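Designed helical repeat protein (Synthetic construct, PDB 5CWG) is a computationally designed scaffold of stacked helix pairs, made to explore possible repeat-protein architectures and with no known biological function. Local coordinates at residues Ser103-Leu108 with Arg158-Ile163; Phe88-Glu93 with Ala133-Phe138; Ala142-Arg147 with Glu186-Lys191. All blocks are in the same frame, centred on the assembly; numbering follows the deposited sequence. Where two conformers were deposited one is given.

Overall arrangement
The three contacts join every second helix of the chain, contact 1 pairing helix 103-123 with 153-173, contact 2 pairing 77-98 with 127-148 and contact 3 pairing 127-148 with 177-195. Contacts 2 and 3 therefore share helix 127-148, their centres about 14 Å apart, and lie in the layer facing that of contact 1. The layers touch at, among others, two phenylalanines: Phe138 of contact 2 lies with its CD1 3.9 Å from Ile160 CD1 of contact 1, and Phe188 of contact 3 puts its CD1 3.5 Å from Ala159 CB. Contact 1 is centred about 12 Å from contact 2 and about 13 Å from contact 3. No ligand or active site is involved.

Contact 1. Residues Ser103-Leu108 with Arg158-Ile163; sequences SEVLEL and RAIEEI
Ile160 points at Val105 and Leu108 across the groove between two neighbouring helices of one layer of this designed helical repeat. The helices run almost parallel: the axes of the two short segments come within 9.8 Å at 15°, with Leu108 and Ile160 nearest in the backbone.

At CB of Ile160 the chain forks. The methyl CG2, anti to the backbone N, goes to Leu108, 3.8 Å from Leu108 CB and close to the carbonyl oxygen of that residue as well. The other branch, with CG1 beside the backbone N (chi1 -58°), extends to CD1 and carries it to the preceding turn of the partner helix, where CD1 sits 3.8 Å from Val105 CG1 and 3.7 Å from Val105 O. The valine and isoleucine side chains cross at about a right angle, methyl against methyl. One residue thus grips two successive turns, one with each branch. Cut back to an alanine here, the residue would lose both branches, which would probably open a gap between the helices beside Leu108 CB and Val105 CG1.

Inward, helix 127-148 closes over this core, with Phe138 resting on both Val105 and Ile160. Toward the surface, Lys157 lies against Val105 and Leu108 and also forms a salt bridge with Glu104.

Glu161 borders the contact on its more exposed side. Its chain bends at chi2 (-74°), which folds the carboxylate back toward the neighbouring helix, across the end of Leu108 at roughly a right angle. The carboxylate is engaged in its own helix, OE1 pairing with Arg164 in a salt bridge. Its other oxygen, OE2, lies 3.5 Å from the leucine methyl CD2.

Contact 2. Residues Phe88-Glu93 with Ala133-Phe138; sequences FKRVAE and AAAEAF
A water molecule bridges Arg90 and Ala135 by donating to both backbone carbonyl oxygens, between adjacent parallel helices in one layer of the designed helical repeat. Its bond to Ala135 O is the sound one, at 2.8 Å; the bond to Arg90 O, at 2.9 Å, is weak. The water also lies in the plane of the Phe138 ring, at its edge, so it occupies the groove between the two helices with the ring beside it. No direct hydrogen bond joins the two segments.

Beside the water the helices come close, Val91 and Ala135 being 5.9 Å apart at their CA atoms. The small methyl of Ala135 fits against the stem of Arg90, whose CB is 4.0 Å from Ala135 CB. Farther out, the arginine chain turns at chi3 (-62°), bringing NE to 3.8 Å from Ala135 CB, which meets the guanidinium at its edge, close to the plane. Ala131 and Arg132 lie along the same arginine.

On the inner side, Phe138 reaches Val91 with the corner of its ring. With CG trans to the backbone N (chi1 175°), the ring extends into the groove so that CE2 lies 3.9 Å from Val91 CG1. The two side chains cross at about a right angle. The same CE2 approaches Val91 O to 3.7 Å, with the oxygen at the ring edge near its plane, probably a mildly favourable contact.

On the side turned toward helix 27-47, Lys89 NZ and Glu93 OE2 form a salt bridge of 2.7 Å one turn apart.

Helix 103-123 covers the inner face, setting Ile113 against Val91 and Ala109 against Phe138. Helix 27-47 flanks helix 77-98 through Val41 on Phe88, and helix 177-195 lies against helix 127-148 through Ala185 on Ala137.

Contact 3. Residues Ala142-Arg147 with Glu186-Lys191; sequences AEAAKR and EEFRKK
Phe188 and Arg189 pack on Ala144 and Ala145, joining the last helix of this designed helical repeat to helix 127-148 of the same layer. The pair is nearly parallel, the segment axes 9.0 Å apart at 5°, a closeness that alanines on one side allow.

Glu186 comes first. In one of its two conformers it reaches across to the other helix with OE1, in a salt bridge to Arg140, and OE2 also receives a weak, bent bond from Arg189 NE one turn on (3.2 Å, 125°).

Next, Phe188 leaves the helix with its ring carbon CG pointing away from the backbone N (chi1 176°), which sends the ring into the groove. Its corner atom CE2 does the touching: Ala144 CB lies obliquely off it at 4.2 Å, and Ala145 N stands at the ring edge, near the plane. Ile150, in the loop after helix 127-148, packs against Phe188 and Ala145 alike.

Arg189 lies alongside rather than reaching across. Its aliphatic stem covers Ala144, and the bend at chi3 (70°) turns the guanidinium toward Glu193, with which NH1 pairs in a salt bridge. Arg140 lies close by with a like charge, which Glu186 and Glu193 probably offset. At the foot of the stem, the methyl of Ala144 sits 3.9 Å from both CA and CG of Arg189.

Contact 1. Residues Ser103-Leu108 with Arg158-Ile163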
ATOM      1  N   SER A 103      -8.274   6.319 -10.581  1.00 10.48           N
ATOM      2  CA  SER A 103      -6.827   6.472 -10.458  1.00 11.40           C
ATOM      3  C   SER A 103      -6.459   7.284  -9.217  1.00 10.14           C
ATOM      4  O   SER A 103      -5.489   6.953  -8.512  1.00 10.98           O
ATOM      5  CB  SER A 103      -6.243   7.150 -11.712  1.00 11.92           C
ATOM      6  OG  SER A 103      -6.757   8.449 -11.883  1.00 12.81           O
ATOM      7  N   GLU A 104      -7.230   8.318  -8.919  1.00 10.24           N
ATOM      8  CA  GLU A 104      -6.919   9.180  -7.785  1.00 10.51           C
ATOM      9  C   GLU A 104      -7.173   8.478  -6.460  1.00 10.15           C
ATOM     10  O   GLU A 104      -6.414   8.647  -5.507  1.00 11.35           O
ATOM     11  CB  GLU A 104      -7.681  10.493  -7.876  1.00 12.65           C
ATOM     12  CG  GLU A 104      -7.204  11.291  -9.130  1.00 14.81           C
ATOM     13  CD  GLU A 104      -7.630  12.712  -9.246  1.00 18.99           C
ATOM     14  OE1 GLU A 104      -8.728  13.060  -8.813  1.00 16.39           O
ATOM     15  OE2 GLU A 104      -6.836  13.500  -9.828  1.00 25.17           O
ATOM     16  N   VAL A 105      -8.214   7.670  -6.391  1.00 10.36           N
ATOM     17  CA  VAL A 105      -8.493   6.910  -5.185  1.00 10.17           C
ATOM     18  C   VAL A 105      -7.382   5.895  -4.957  1.00  9.66           C
ATOM     19  O   VAL A 105      -6.878   5.741  -3.834  1.00 10.46           O
ATOM     20  CB  VAL A 105      -9.844   6.206  -5.257  1.00 10.71           C
ATOM     21  CG1 VAL A 105     -10.041   5.212  -4.132  1.00 11.41           C
ATOM     22  CG2 VAL A 105     -10.971   7.222  -5.247  1.00 12.33           C
ATOM     23  N   LEU A 106      -6.993   5.156  -5.993  1.00  9.95           N
ATOM     24  CA  LEU A 106      -5.956   4.143  -5.846  1.00 10.58           C
ATOM     25  C   LEU A 106      -4.618   4.760  -5.452  1.00 10.75           C
ATOM     26  O   LEU A 106      -3.895   4.215  -4.611  1.00 11.18           O
ATOM     27  CB  LEU A 106      -5.821   3.325  -7.142  1.00 10.94           C
ATOM     28  CG  LEU A 106      -7.027   2.459  -7.460  1.00 12.51           C
ATOM     29  CD1 LEU A 106      -6.989   1.972  -8.877  1.00 14.91           C
ATOM     30  CD2 LEU A 106      -7.117   1.291  -6.504  1.00 15.44           C
ATOM     31  N   GLU A 107      -4.279   5.904  -6.034  0.51 10.58           N
ATOM     32  CA  GLU A 107      -3.040   6.579  -5.656  0.51 10.72           C
ATOM     33  C   GLU A 107      -3.029   6.961  -4.175  0.51 10.57           C
ATOM     34  O   GLU A 107      -2.005   6.826  -3.491  0.51 11.63           O
ATOM     35  CB  GLU A 107      -2.841   7.825  -6.506  0.51 11.95           C
ATOM     36  CG  GLU A 107      -1.464   8.494  -6.308  0.51 15.04           C
ATOM     37  CD  GLU A 107      -1.354   9.356  -5.052  0.51 18.28           C
ATOM     38  OE1 GLU A 107      -2.352   9.969  -4.638  0.51 17.16           O
ATOM     39  OE2 GLU A 107      -0.244   9.442  -4.490  0.51 21.47           O
ATOM     40  N   LEU A 108      -4.148   7.465  -3.681  1.00 10.02           N
ATOM     41  CA  LEU A 108      -4.256   7.803  -2.268  1.00 10.39           C
ATOM     42  C   LEU A 108      -4.163   6.591  -1.366  1.00 10.01           C
ATOM     43  O   LEU A 108      -3.513   6.648  -0.307  1.00 11.12           O
ATOM     44  CB  LEU A 108      -5.545   8.564  -1.980  1.00 11.74           C
ATOM     45  CG  LEU A 108      -5.504  10.034  -2.321  1.00 13.40           C
ATOM     46  CD1 LEU A 108      -6.890  10.616  -2.361  1.00 14.27           C
ATOM     47  CD2 LEU A 108      -4.652  10.795  -1.296  1.00 17.41           C
ATOM     48  N   ARG A 158     -11.814  12.009  -0.313  0.54 13.00           N
ATOM     49  CA  ARG A 158     -11.899  12.735   0.947  0.54 13.12           C
ATOM     50  C   ARG A 158     -11.878  11.789   2.136  0.54 12.58           C
ATOM     51  O   ARG A 158     -11.392  12.154   3.218  0.54 13.14           O
ATOM     52  CB  ARG A 158     -13.151  13.615   0.989  0.54 14.40           C
ATOM     53  CG  ARG A 158     -13.022  14.855   0.138  0.54 17.40           C
ATOM     54  CD  ARG A 158     -14.168  15.823   0.365  0.54 24.16           C
ATOM     55  NE  ARG A 158     -14.130  16.923  -0.594  0.54 30.68           N
ATOM     56  CZ  ARG A 158     -13.375  18.012  -0.464  0.54 35.36           C
ATOM     57  NH1 ARG A 158     -12.576  18.162   0.588  0.54 36.03           N
ATOM     58  NH2 ARG A 158     -13.414  18.955  -1.394  0.54 37.58           N
ATOM     59  N   ALA A 159     -12.405  10.585   1.956  1.00 12.77           N
ATOM     60  CA  ALA A 159     -12.387   9.597   3.032  1.00 13.13           C
ATOM     61  C   ALA A 159     -10.963   9.152   3.321  1.00 11.93           C
ATOM     62  O   ALA A 159     -10.560   9.034   4.509  1.00 13.24           O
ATOM     63  CB  ALA A 159     -13.258   8.403   2.698  1.00 14.01           C
ATOM     64  N   ILE A 160     -10.191   8.889   2.272  1.00 11.44           N
ATOM     65  CA  ILE A 160      -8.817   8.458   2.449  1.00 11.93           C
ATOM     66  C   ILE A 160      -7.958   9.609   2.952  1.00 12.16           C
ATOM     67  O   ILE A 160      -7.101   9.421   3.818  1.00 12.96           O
ATOM     68  CB  ILE A 160      -8.227   7.801   1.174  1.00 11.99           C
ATOM     69  CG1 ILE A 160      -9.080   6.603   0.764  1.00 12.63           C
ATOM     70  CG2 ILE A 160      -6.790   7.375   1.407  1.00 13.30           C
ATOM     71  CD1 ILE A 160      -8.789   6.167  -0.639  1.00 15.12           C
ATOM     72  N   GLU A 161      -8.205  10.824   2.477  1.00 12.04           N
ATOM     73  CA  GLU A 161      -7.477  11.990   2.983  1.00 13.84           C
ATOM     74  C   GLU A 161      -7.721  12.173   4.474  1.00 14.07           C
ATOM     75  O   GLU A 161      -6.814  12.585   5.198  1.00 15.22           O
ATOM     76  CB  GLU A 161      -7.869  13.272   2.220  1.00 14.83           C
ATOM     77  CG  GLU A 161      -7.338  13.346   0.806  1.00 15.28           C
ATOM     78  CD  GLU A 161      -5.855  13.636   0.682  1.00 16.17           C
ATOM     79  OE1 GLU A 161      -5.080  13.385   1.632  1.00 19.03           O
ATOM     80  OE2 GLU A 161      -5.461  14.099  -0.399  1.00 18.17           O
ATOM     81  N   GLU A 162      -8.931  11.892   4.947  1.00 14.75           N
ATOM     82  CA  GLU A 162      -9.203  12.022   6.364  1.00 15.50           C
ATOM     83  C   GLU A 162      -8.390  10.988   7.154  1.00 14.81           C
ATOM     84  O   GLU A 162      -7.863  11.286   8.221  1.00 16.09           O
ATOM     85  CB  GLU A 162     -10.708  11.946   6.637  1.00 18.05           C
ATOM     86  CG  GLU A 162     -11.084  11.818   8.082  1.00 20.38           C
ATOM     87  CD  GLU A 162     -10.796  13.055   8.918  1.00 21.39           C
ATOM     88  OE1 GLU A 162     -10.522  14.155   8.367  1.00 22.82           O
ATOM     89  OE2 GLU A 162     -10.869  12.909  10.160  1.00 21.74           O
ATOM     90  N   ILE A 163      -8.277   9.769   6.633  1.00 13.53           N
ATOM     91  CA  ILE A 163      -7.415   8.776   7.268  1.00 13.72           C
ATOM     92  C   ILE A 163      -5.972   9.305   7.330  1.00 13.30           C
ATOM     93  O   ILE A 163      -5.321   9.221   8.373  1.00 14.47           O
ATOM     94  CB  ILE A 163      -7.481   7.418   6.553  1.00 13.45           C
ATOM     95  CG1 ILE A 163      -8.902   6.885   6.577  1.00 14.87           C
ATOM     96  CG2 ILE A 163      -6.525   6.444   7.223  1.00 13.77           C
ATOM     97  CD1 ILE A 163      -9.095   5.680   5.636  1.00 15.19           C
TER

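Contact 2. Residues Phe88-Glu93 with Ala133-Phe138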
ATOM      1  N   PHE A  88      -0.090  -4.131  -1.417  1.00 10.68           N
ATOM      2  CA  PHE A  88      -0.725  -3.720  -2.653  1.00 10.76           C
ATOM      3  C   PHE A  88      -1.791  -4.731  -3.075  1.00 10.50           C
ATOM      4  O   PHE A  88      -2.861  -4.369  -3.536  1.00 10.89           O
ATOM      5  CB  PHE A  88       0.294  -3.508  -3.766  1.00 11.75           C
ATOM      6  CG  PHE A  88      -0.364  -3.198  -5.076  1.00 12.25           C
ATOM      7  CD1 PHE A  88      -0.776  -1.901  -5.395  1.00 14.77           C
ATOM      8  CD2 PHE A  88      -0.652  -4.204  -5.970  1.00 11.48           C
ATOM      9  CE1 PHE A  88      -1.429  -1.647  -6.570  1.00 16.21           C
ATOM     10  CE2 PHE A  88      -1.352  -3.932  -7.147  1.00 12.43           C
ATOM     11  CZ  PHE A  88      -1.706  -2.671  -7.445  1.00 14.31           C
ATOM     12  N   LYS A  89      -1.466  -6.018  -2.987  1.00 10.59           N
ATOM     13  CA  LYS A  89      -2.422  -7.054  -3.369  1.00  9.86           C
ATOM     14  C   LYS A  89      -3.731  -6.885  -2.592  1.00 10.71           C
ATOM     15  O   LYS A  89      -4.822  -7.015  -3.152  1.00 10.99           O
ATOM     16  CB  LYS A  89      -1.810  -8.434  -3.191  1.00 10.89           C
ATOM     17  CG  LYS A  89      -2.771  -9.607  -3.351  1.00 11.44           C
ATOM     18  CD  LYS A  89      -1.994 -10.931  -3.419  1.00 14.16           C
ATOM     19  CE  LYS A  89      -2.809 -12.184  -3.588  1.00 15.06           C
ATOM     20  NZ  LYS A  89      -3.539 -12.510  -2.389  1.00 17.19           N
ATOM     21  N   ARG A  90      -3.653  -6.612  -1.298  1.00 10.70           N
ATOM     22  CA  ARG A  90      -4.849  -6.363  -0.519  1.00 11.59           C
ATOM     23  C   ARG A  90      -5.651  -5.174  -0.999  1.00 11.79           C
ATOM     24  O   ARG A  90      -6.872  -5.203  -1.015  1.00 12.10           O
ATOM     25  CB  ARG A  90      -4.510  -6.253   0.968  1.00 15.30           C
ATOM     26  CG  ARG A  90      -3.990  -7.594   1.559  1.00 17.58           C
ATOM     27  CD  ARG A  90      -3.905  -7.607   3.089  1.00 26.63           C
ATOM     28  NE  ARG A  90      -2.976  -6.618   3.624  1.00 29.86           N
ATOM     29  CZ  ARG A  90      -1.666  -6.806   3.758  1.00 30.82           C
ATOM     30  NH1 ARG A  90      -1.113  -7.950   3.388  1.00 30.82           N
ATOM     31  NH2 ARG A  90      -0.899  -5.843   4.244  1.00 32.54           N
ATOM     32  N   VAL A  91      -4.963  -4.109  -1.390  1.00 11.38           N
ATOM     33  CA  VAL A  91      -5.639  -2.943  -1.947  1.00 11.94           C
ATOM     34  C   VAL A  91      -6.367  -3.312  -3.240  1.00 10.73           C
ATOM     35  O   VAL A  91      -7.541  -2.940  -3.431  1.00 11.63           O
ATOM     36  CB  VAL A  91      -4.651  -1.784  -2.160  1.00 14.36           C
ATOM     37  CG1 VAL A  91      -5.263  -0.675  -2.969  1.00 15.09           C
ATOM     38  CG2 VAL A  91      -4.233  -1.186  -0.813  1.00 18.58           C
ATOM     39  N   ALA A  92      -5.659  -4.028  -4.107  1.00 10.51           N
ATOM     40  CA  ALA A  92      -6.260  -4.443  -5.377  1.00 10.47           C
ATOM     41  C   ALA A  92      -7.471  -5.341  -5.156  1.00 10.92           C
ATOM     42  O   ALA A  92      -8.472  -5.217  -5.873  1.00 11.87           O
ATOM     43  CB  ALA A  92      -5.254  -5.161  -6.194  1.00 12.35           C
ATOM     44  N   GLU A  93      -7.387  -6.242  -4.187  1.00 10.78           N
ATOM     45  CA  GLU A  93      -8.508  -7.116  -3.875  1.00 11.99           C
ATOM     46  C   GLU A  93      -9.708  -6.347  -3.371  1.00 11.51           C
ATOM     47  O   GLU A  93     -10.853  -6.637  -3.755  1.00 11.73           O
ATOM     48  CB  GLU A  93      -8.091  -8.199  -2.849  1.00 14.68           C
ATOM     49  CG  GLU A  93      -7.144  -9.234  -3.422  1.00 17.43           C
ATOM     50  CD  GLU A  93      -6.412 -10.087  -2.378  1.00 21.48           C
ATOM     51  OE1 GLU A  93      -6.345  -9.738  -1.159  1.00 22.80           O
ATOM     52  OE2 GLU A  93      -5.844 -11.097  -2.815  1.00 23.46           O
ATOM     53  N   ALA A 133      -2.966  -2.722   8.770  1.00 15.24           N
ATOM     54  CA  ALA A 133      -3.814  -1.668   9.274  1.00 15.10           C
ATOM     55  C   ALA A 133      -4.175  -0.674   8.177  1.00 14.14           C
ATOM     56  O   ALA A 133      -5.328  -0.263   8.050  1.00 14.31           O
ATOM     57  CB  ALA A 133      -3.139  -0.953  10.451  1.00 16.84           C
ATOM     58  N   ALA A 134      -3.198  -0.274   7.373  1.00 13.17           N
ATOM     59  CA  ALA A 134      -3.455   0.681   6.310  1.00 13.36           C
ATOM     60  C   ALA A 134      -4.375   0.087   5.242  1.00 12.69           C
ATOM     61  O   ALA A 134      -5.327   0.728   4.810  1.00 13.36           O
ATOM     62  CB  ALA A 134      -2.156   1.153   5.711  1.00 15.00           C
ATOM     63  N   ALA A 135      -4.083  -1.136   4.822  1.00 12.65           N
ATOM     64  CA  ALA A 135      -4.902  -1.765   3.791  1.00 13.44           C
ATOM     65  C   ALA A 135      -6.310  -2.029   4.313  1.00 13.04           C
ATOM     66  O   ALA A 135      -7.272  -1.914   3.560  1.00 13.60           O
ATOM     67  CB  ALA A 135      -4.264  -3.067   3.326  1.00 16.29           C
ATOM     68  N   GLU A 136      -6.442  -2.430   5.569  1.00 13.06           N
ATOM     69  CA  GLU A 136      -7.756  -2.686   6.132  1.00 14.04           C
ATOM     70  C   GLU A 136      -8.571  -1.426   6.245  1.00 12.19           C
ATOM     71  O   GLU A 136      -9.773  -1.457   6.048  1.00 13.14           O
ATOM     72  CB  GLU A 136      -7.640  -3.331   7.506  1.00 16.62           C
ATOM     73  CG  GLU A 136      -8.984  -3.652   8.129  1.00 20.94           C
ATOM     74  CD  GLU A 136      -9.696  -4.778   7.425  1.00 24.73           C
ATOM     75  OE1 GLU A 136      -9.040  -5.543   6.672  1.00 24.31           O
ATOM     76  OE2 GLU A 136     -10.926  -4.918   7.641  1.00 30.41           O
ATOM     77  N   ALA A 137      -7.921  -0.304   6.525  1.00 12.28           N
ATOM     78  CA  ALA A 137      -8.627   0.954   6.569  1.00 12.30           C
ATOM     79  C   ALA A 137      -9.220   1.269   5.183  1.00 11.25           C
ATOM     80  O   ALA A 137     -10.372   1.683   5.064  1.00 11.69           O
ATOM     81  CB  ALA A 137      -7.708   2.075   7.069  1.00 13.24           C
ATOM     82  N   PHE A 138      -8.419   1.093   4.143  1.00 11.50           N
ATOM     83  CA  PHE A 138      -8.941   1.264   2.787  1.00 11.14           C
ATOM     84  C   PHE A 138     -10.088   0.297   2.501  1.00 11.06           C
ATOM     85  O   PHE A 138     -11.116   0.688   1.945  1.00 11.46           O
ATOM     86  CB  PHE A 138      -7.834   1.061   1.745  1.00 11.70           C
ATOM     87  CG  PHE A 138      -8.349   1.112   0.337  1.00 11.69           C
ATOM     88  CD1 PHE A 138      -8.844   2.299  -0.199  1.00 12.96           C
ATOM     89  CD2 PHE A 138      -8.369  -0.028  -0.443  1.00 13.43           C
ATOM     90  CE1 PHE A 138      -9.349   2.336  -1.491  1.00 12.75           C
ATOM     91  CE2 PHE A 138      -8.859   0.008  -1.727  1.00 13.91           C
ATOM     92  CZ  PHE A 138      -9.343   1.193  -2.258  1.00 13.13           C
TER
HETATM   93  O   HOH W   1      -7.281  -3.233   1.105  1.00 29.34           O

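Contact 3. Residues Ala142-Arg147 with Glu186-Lys191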
ATOM      1  N   ALA A 142     -13.786   1.351   1.285  1.00 11.94           N
ATOM      2  CA  ALA A 142     -14.217   0.906  -0.041  1.00 13.39           C
ATOM      3  C   ALA A 142     -15.498   0.096   0.050  1.00 13.16           C
ATOM      4  O   ALA A 142     -16.430   0.316  -0.726  1.00 13.78           O
ATOM      5  CB  ALA A 142     -13.118   0.095  -0.686  1.00 15.19           C
ATOM      6  N   GLU A 143     -15.523  -0.876   0.954  1.00 13.13           N
ATOM      7  CA  GLU A 143     -16.697  -1.721   1.092  1.00 14.67           C
ATOM      8  C   GLU A 143     -17.891  -0.920   1.571  1.00 14.22           C
ATOM      9  O   GLU A 143     -19.012  -1.140   1.103  1.00 14.81           O
ATOM     10  CB  GLU A 143     -16.381  -2.920   1.989  1.00 19.63           C
ATOM     11  CG  GLU A 143     -15.415  -3.852   1.246  1.00 24.33           C
ATOM     12  CD  GLU A 143     -15.127  -5.169   1.924  1.00 31.52           C
ATOM     13  OE1 GLU A 143     -15.720  -5.434   2.989  1.00 35.27           O
ATOM     14  OE2 GLU A 143     -14.282  -5.927   1.381  1.00 33.92           O
ATOM     15  N   ALA A 144     -17.671   0.036   2.466  1.00 13.78           N
ATOM     16  CA  ALA A 144     -18.755   0.875   2.941  1.00 13.55           C
ATOM     17  C   ALA A 144     -19.306   1.737   1.809  1.00 13.64           C
ATOM     18  O   ALA A 144     -20.518   1.943   1.707  1.00 14.33           O
ATOM     19  CB  ALA A 144     -18.299   1.751   4.103  1.00 14.75           C
ATOM     20  N   ALA A 145     -18.421   2.280   0.974  1.00 13.82           N
ATOM     21  CA  ALA A 145     -18.852   3.110  -0.146  1.00 14.80           C
ATOM     22  C   ALA A 145     -19.705   2.265  -1.113  1.00 13.59           C
ATOM     23  O   ALA A 145     -20.759   2.717  -1.558  1.00 14.29           O
ATOM     24  CB  ALA A 145     -17.656   3.690  -0.852  1.00 16.12           C
ATOM     25  N   LYS A 146     -19.259   1.059  -1.462  1.00 13.99           N
ATOM     26  CA  LYS A 146     -20.067   0.205  -2.340  1.00 14.40           C
ATOM     27  C   LYS A 146     -21.420  -0.094  -1.725  1.00 13.97           C
ATOM     28  O   LYS A 146     -22.447  -0.000  -2.402  1.00 15.27           O
ATOM     29  CB  LYS A 146     -19.319  -1.078  -2.705  1.00 16.32           C
ATOM     30  CG  LYS A 146     -20.158  -2.130  -3.486  1.00 17.24           C
ATOM     31  CD  LYS A 146     -20.677  -1.634  -4.847  1.00 17.84           C
ATOM     32  CE  LYS A 146     -21.642  -2.611  -5.524  1.00 19.00           C
ATOM     33  NZ  LYS A 146     -23.005  -2.762  -4.851  1.00 20.65           N
ATOM     34  N   ARG A 147     -21.439  -0.476  -0.454  1.00 13.34           N
ATOM     35  CA  ARG A 147     -22.682  -0.833   0.194  1.00 14.58           C
ATOM     36  C   ARG A 147     -23.655   0.329   0.165  1.00 13.92           C
ATOM     37  O   ARG A 147     -24.851   0.116   0.008  1.00 15.94           O
ATOM     38  CB  ARG A 147     -22.449  -1.308   1.638  1.00 15.99           C
ATOM     39  CG  ARG A 147     -21.933  -2.705   1.750  1.00 19.87           C
ATOM     40  CD  ARG A 147     -21.517  -3.061   3.180  1.00 25.25           C
ATOM     41  NE  ARG A 147     -22.461  -2.613   4.206  1.00 29.23           N
ATOM     42  CZ  ARG A 147     -23.603  -3.225   4.500  1.00 32.49           C
ATOM     43  NH1 ARG A 147     -23.965  -4.309   3.844  1.00 32.40           N
ATOM     44  NH2 ARG A 147     -24.391  -2.749   5.453  1.00 35.23           N
ATOM     45  N   GLU A 186     -13.541   3.581  10.473  0.68 17.67           N
ATOM     46  CA  GLU A 186     -14.824   3.247  11.082  0.68 18.62           C
ATOM     47  C   GLU A 186     -15.768   4.454  11.158  0.68 19.28           C
ATOM     48  O   GLU A 186     -16.991   4.305  11.054  0.68 19.18           O
ATOM     49  CB  GLU A 186     -14.647   2.608  12.469  0.68 20.86           C
ATOM     50  CG  GLU A 186     -13.954   1.230  12.479  0.68 23.61           C
ATOM     51  CD  GLU A 186     -14.603   0.194  11.568  0.68 26.16           C
ATOM     52  OE1 GLU A 186     -13.883  -0.423  10.757  0.68 27.68           O
ATOM     53  OE2 GLU A 186     -15.830  -0.019  11.666  0.68 29.02           O
ATOM     54  N   GLU A 187     -15.210   5.645  11.344  1.00 18.79           N
ATOM     55  CA  GLU A 187     -16.017   6.851  11.290  1.00 18.26           C
ATOM     56  C   GLU A 187     -16.641   7.022   9.914  1.00 17.25           C
ATOM     57  O   GLU A 187     -17.815   7.355   9.830  1.00 18.40           O
ATOM     58  CB  GLU A 187     -15.182   8.074  11.673  1.00 20.31           C
ATOM     59  CG  GLU A 187     -15.067   8.284  13.156  1.00 24.52           C
ATOM     60  CD  GLU A 187     -16.342   8.864  13.730  1.00 29.04           C
ATOM     61  OE1 GLU A 187     -16.663  10.026  13.421  1.00 34.22           O
ATOM     62  OE2 GLU A 187     -17.033   8.157  14.469  1.00 29.42           O
ATOM     63  N   PHE A 188     -15.878   6.795   8.851  1.00 16.35           N
ATOM     64  CA  PHE A 188     -16.451   6.892   7.514  1.00 16.00           C
ATOM     65  C   PHE A 188     -17.546   5.855   7.318  1.00 16.59           C
ATOM     66  O   PHE A 188     -18.611   6.146   6.758  1.00 17.03           O
ATOM     67  CB  PHE A 188     -15.393   6.730   6.429  1.00 16.51           C
ATOM     68  CG  PHE A 188     -15.979   6.737   5.049  1.00 15.87           C
ATOM     69  CD1 PHE A 188     -16.274   7.928   4.410  1.00 17.12           C
ATOM     70  CD2 PHE A 188     -16.283   5.554   4.399  1.00 15.80           C
ATOM     71  CE1 PHE A 188     -16.829   7.936   3.141  1.00 17.36           C
ATOM     72  CE2 PHE A 188     -16.847   5.563   3.134  1.00 16.78           C
ATOM     73  CZ  PHE A 188     -17.124   6.749   2.518  1.00 16.91           C
ATOM     74  N   ARG A 189     -17.275   4.631   7.738  1.00 16.68           N
ATOM     75  CA  ARG A 189     -18.255   3.572   7.583  1.00 18.12           C
ATOM     76  C   ARG A 189     -19.573   3.942   8.252  1.00 18.92           C
ATOM     77  O   ARG A 189     -20.640   3.744   7.654  1.00 20.28           O
ATOM     78  CB  ARG A 189     -17.734   2.249   8.126  1.00 21.64           C
ATOM     79  CG  ARG A 189     -18.695   1.108   7.911  1.00 27.29           C
ATOM     80  CD  ARG A 189     -18.364  -0.014   8.843  1.00 33.09           C
ATOM     81  NE  ARG A 189     -18.683   0.336  10.227  1.00 38.30           N
ATOM     82  CZ  ARG A 189     -19.801  -0.006  10.862  1.00 43.36           C
ATOM     83  NH1 ARG A 189     -20.725  -0.744  10.260  1.00 45.50           N
ATOM     84  NH2 ARG A 189     -19.983   0.373  12.118  1.00 46.03           N
ATOM     85  N   LYS A 190     -19.511   4.456   9.474  1.00 20.30           N
ATOM     86  CA  LYS A 190     -20.715   4.869  10.172  1.00 23.89           C
ATOM     87  C   LYS A 190     -21.495   5.906   9.376  1.00 24.68           C
ATOM     88  O   LYS A 190     -22.722   5.818   9.284  1.00 28.18           O
ATOM     89  CB  LYS A 190     -20.380   5.401  11.555  1.00 28.62           C
ATOM     90  CG  LYS A 190     -19.972   4.329  12.525  1.00 33.95           C
ATOM     91  CD  LYS A 190     -19.469   4.957  13.812  1.00 38.96           C
ATOM     92  CE  LYS A 190     -18.916   3.928  14.779  1.00 43.32           C
ATOM     93  NZ  LYS A 190     -18.332   4.601  15.972  1.00 45.00           N
ATOM     94  N   LYS A 191     -20.790   6.880   8.796  1.00 23.54           N
ATOM     95  CA  LYS A 191     -21.456   7.917   8.015  1.00 24.77           C
ATOM     96  C   LYS A 191     -22.038   7.383   6.697  1.00 23.55           C
ATOM     97  O   LYS A 191     -23.134   7.778   6.273  1.00 25.95           O
ATOM     98  CB  LYS A 191     -20.512   9.097   7.807  1.00 27.20           C
ATOM     99  CG  LYS A 191     -20.366   9.913   9.096  1.00 31.83           C
ATOM    100  CD  LYS A 191     -19.596  11.212   8.923  1.00 36.09           C
ATOM    101  CE  LYS A 191     -19.791  12.112  10.147  1.00 40.11           C
ATOM    102  NZ  LYS A 191     -18.808  13.213  10.188  1.00 41.92           N
TER